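Local coordinates for protein SAHS4 (Ramazzottius varieornatus, PDB 5Z4G) that binds zinc ions and probably acts as a secreted, heat-soluble molecular shield when the tardigrade loses water, at residues Gly33-Glu36 with Asn37-Ala40. Residues are numbered along the deposited sequence; the frame is centred on the assembly and turned at random.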
ATOM      1  N   GLY A  33     -10.147  -8.919   9.600  1.00 18.40           N
ATOM      2  CA  GLY A  33      -9.057  -9.222  10.514  1.00 18.52           C
ATOM      3  C   GLY A  33      -7.828  -8.368  10.300  1.00 19.28           C
ATOM      4  O   GLY A  33      -7.823  -7.455   9.466  1.00 20.52           O
ATOM      5  N   THR A  34      -6.796  -8.673  11.074  1.00 19.06           N
ATOM      6  CA  THR A  34      -5.538  -7.936  11.071  1.00 19.28           C
ATOM      7  C   THR A  34      -4.505  -8.640  10.193  1.00 17.71           C
ATOM      8  O   THR A  34      -4.616  -9.843   9.969  1.00 18.21           O
ATOM      9  CB  THR A  34      -4.974  -7.785  12.501  1.00 22.25           C
ATOM     10  OG1 THR A  34      -4.957  -9.063  13.150  1.00 23.71           O
ATOM     11  CG2 THR A  34      -5.824  -6.813  13.305  1.00 25.63           C
ATOM     12  N   PRO A  35      -3.500  -7.894   9.681  1.00 17.10           N
ATOM     13  CA  PRO A  35      -2.457  -8.526   8.870  1.00 17.00           C
ATOM     14  C   PRO A  35      -1.749  -9.660   9.610  1.00 18.06           C
ATOM     15  O   PRO A  35      -1.671  -9.639  10.845  1.00 19.97           O
ATOM     16  CB  PRO A  35      -1.480  -7.379   8.624  1.00 17.06           C
ATOM     17  CG  PRO A  35      -2.357  -6.176   8.612  1.00 17.00           C
ATOM     18  CD  PRO A  35      -3.317  -6.431   9.736  1.00 18.33           C
ATOM     19  N   GLU A  36      -1.284 -10.658   8.861  1.00 19.12           N
ATOM     20  CA  GLU A  36      -0.398 -11.690   9.399  1.00 21.36           C
ATOM     21  C   GLU A  36       0.825 -11.028  10.026  1.00 21.53           C
ATOM     22  O   GLU A  36       1.411 -10.112   9.434  1.00 20.74           O
ATOM     23  CB  GLU A  36       0.032 -12.662   8.304  1.00 25.10           C
ATOM     24  CG  GLU A  36      -0.549 -14.064   8.435  1.00 35.25           C
ATOM     25  CD  GLU A  36       0.232 -15.106   7.645  1.00 40.80           C
ATOM     26  OE1 GLU A  36      -0.409 -15.971   7.012  1.00 47.32           O
ATOM     27  OE2 GLU A  36       1.483 -15.069   7.650  1.00 45.26           O
ATOM     28  N   ASN A  37       1.171 -11.475  11.237  1.00 22.35           N
ATOM     29  CA  ASN A  37       2.303 -10.948  12.010  1.00 24.19           C
ATOM     30  C   ASN A  37       2.148  -9.468  12.444  1.00 22.87           C
ATOM     31  O   ASN A  37       3.136  -8.795  12.756  1.00 24.71           O
ATOM     32  CB  ASN A  37       3.625 -11.185  11.250  1.00 22.77           C
ATOM     33  CG  ASN A  37       4.815 -11.342  12.172  1.00 23.75           C
ATOM     34  OD1 ASN A  37       4.701 -11.883  13.272  1.00 26.69           O
ATOM     35  ND2 ASN A  37       5.976 -10.885  11.715  1.00 23.45           N
ATOM     36  N   TRP A  38       0.907  -8.981  12.481  1.00 23.68           N
ATOM     37  CA  TRP A  38       0.610  -7.590  12.843  1.00 23.43           C
ATOM     38  C   TRP A  38       1.172  -7.145  14.188  1.00 26.76           C
ATOM     39  O   TRP A  38       1.744  -6.055  14.275  1.00 26.35           O
ATOM     40  CB  TRP A  38      -0.897  -7.322  12.790  1.00 23.56           C
ATOM     41  CG  TRP A  38      -1.300  -5.879  12.984  1.00 24.33           C
ATOM     42  CD1 TRP A  38      -2.102  -5.385  13.971  1.00 25.61           C
ATOM     43  CD2 TRP A  38      -0.931  -4.755  12.166  1.00 24.63           C
ATOM     44  NE1 TRP A  38      -2.265  -4.028  13.818  1.00 26.84           N
ATOM     45  CE2 TRP A  38      -1.562  -3.614  12.718  1.00 25.98           C
ATOM     46  CE3 TRP A  38      -0.132  -4.600  11.016  1.00 25.75           C
ATOM     47  CZ2 TRP A  38      -1.413  -2.328  12.168  1.00 25.65           C
ATOM     48  CZ3 TRP A  38       0.018  -3.316  10.466  1.00 26.38           C
ATOM     49  CH2 TRP A  38      -0.628  -2.200  11.043  1.00 25.80           C
ATOM     50  N   GLU A  39       1.012  -7.984  15.221  1.00 28.14           N
ATOM     51  CA  GLU A  39       1.489  -7.656  16.568  1.00 32.08           C
ATOM     52  C   GLU A  39       2.990  -7.365  16.566  1.00 31.04           C
ATOM     53  O   GLU A  39       3.416  -6.329  17.078  1.00 34.37           O
ATOM     54  CB  GLU A  39       1.146  -8.747  17.594  1.00 37.41           C
ATOM     55  CG  GLU A  39       1.210  -8.252  19.038  1.00 44.96           C
ATOM     56  CD  GLU A  39       1.275  -9.360  20.081  1.00 48.84           C
ATOM     57  OE1 GLU A  39       0.575  -9.237  21.104  1.00 49.26           O
ATOM     58  OE2 GLU A  39       2.027 -10.342  19.900  1.00 51.12           O
ATOM     59  N   ALA A  40       3.765  -8.267  15.963  1.00 29.60           N
ATOM     60  CA  ALA A  40       5.219  -8.113  15.846  1.00 29.09           C
ATOM     61  C   ALA A  40       5.624  -6.886  15.017  1.00 30.31           C
ATOM     62  O   ALA A  40       6.581  -6.193  15.377  1.00 31.40           O
ATOM     63  CB  ALA A  40       5.853  -9.379  15.278  1.00 29.77           C
TER
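Trp38 turns its indole back against Thr34 and Pro35, the residues that lead into its own helix. Its CB sits 3.1 Å from Pro35 O, beside the hydrogen bond from Trp38 N to the same oxygen (3.1 Å). That bond is bent, 139° at the hydrogen, and the donor stands well above the carbonyl plane of Pro35. Next along the side chain, CG lies anti to the backbone N (chi1 -173°), which brings the indole alongside the proline ring with both side chains pointing the same way. Trp38 CD2 meets Pro35 CD at 3.8 Å; this methylene stands above one indole face, offset toward the rim. Trp38 CE3 makes the nearest apolar approach, 3.6 Å to Pro35 CG, and CZ3 only grazes that same carbon. On the pyrrole side Trp38 CD1 rests against Thr34 CB and CG2, both at 4.0 Å, the two side chains crossing at about a right angle. The backbone beneath is a type II beta turn, Pro35 to Trp38, ending the loop after strand 26-30 and running into the first helix of the pair (38-44 and 49-52) inserted between strands 26-30 and 62-66, as in fatty-acid-binding proteins, where such a pair lids the beta-barrel. Asn37, at the turn's third position with positive phi, is the N-cap residue but makes no capping bond; its ND2 donates to Thr151 O. The indole also meets the Tyr55 ring, planes about 60° apart, while Phe145 touches both Pro35 and Trp38.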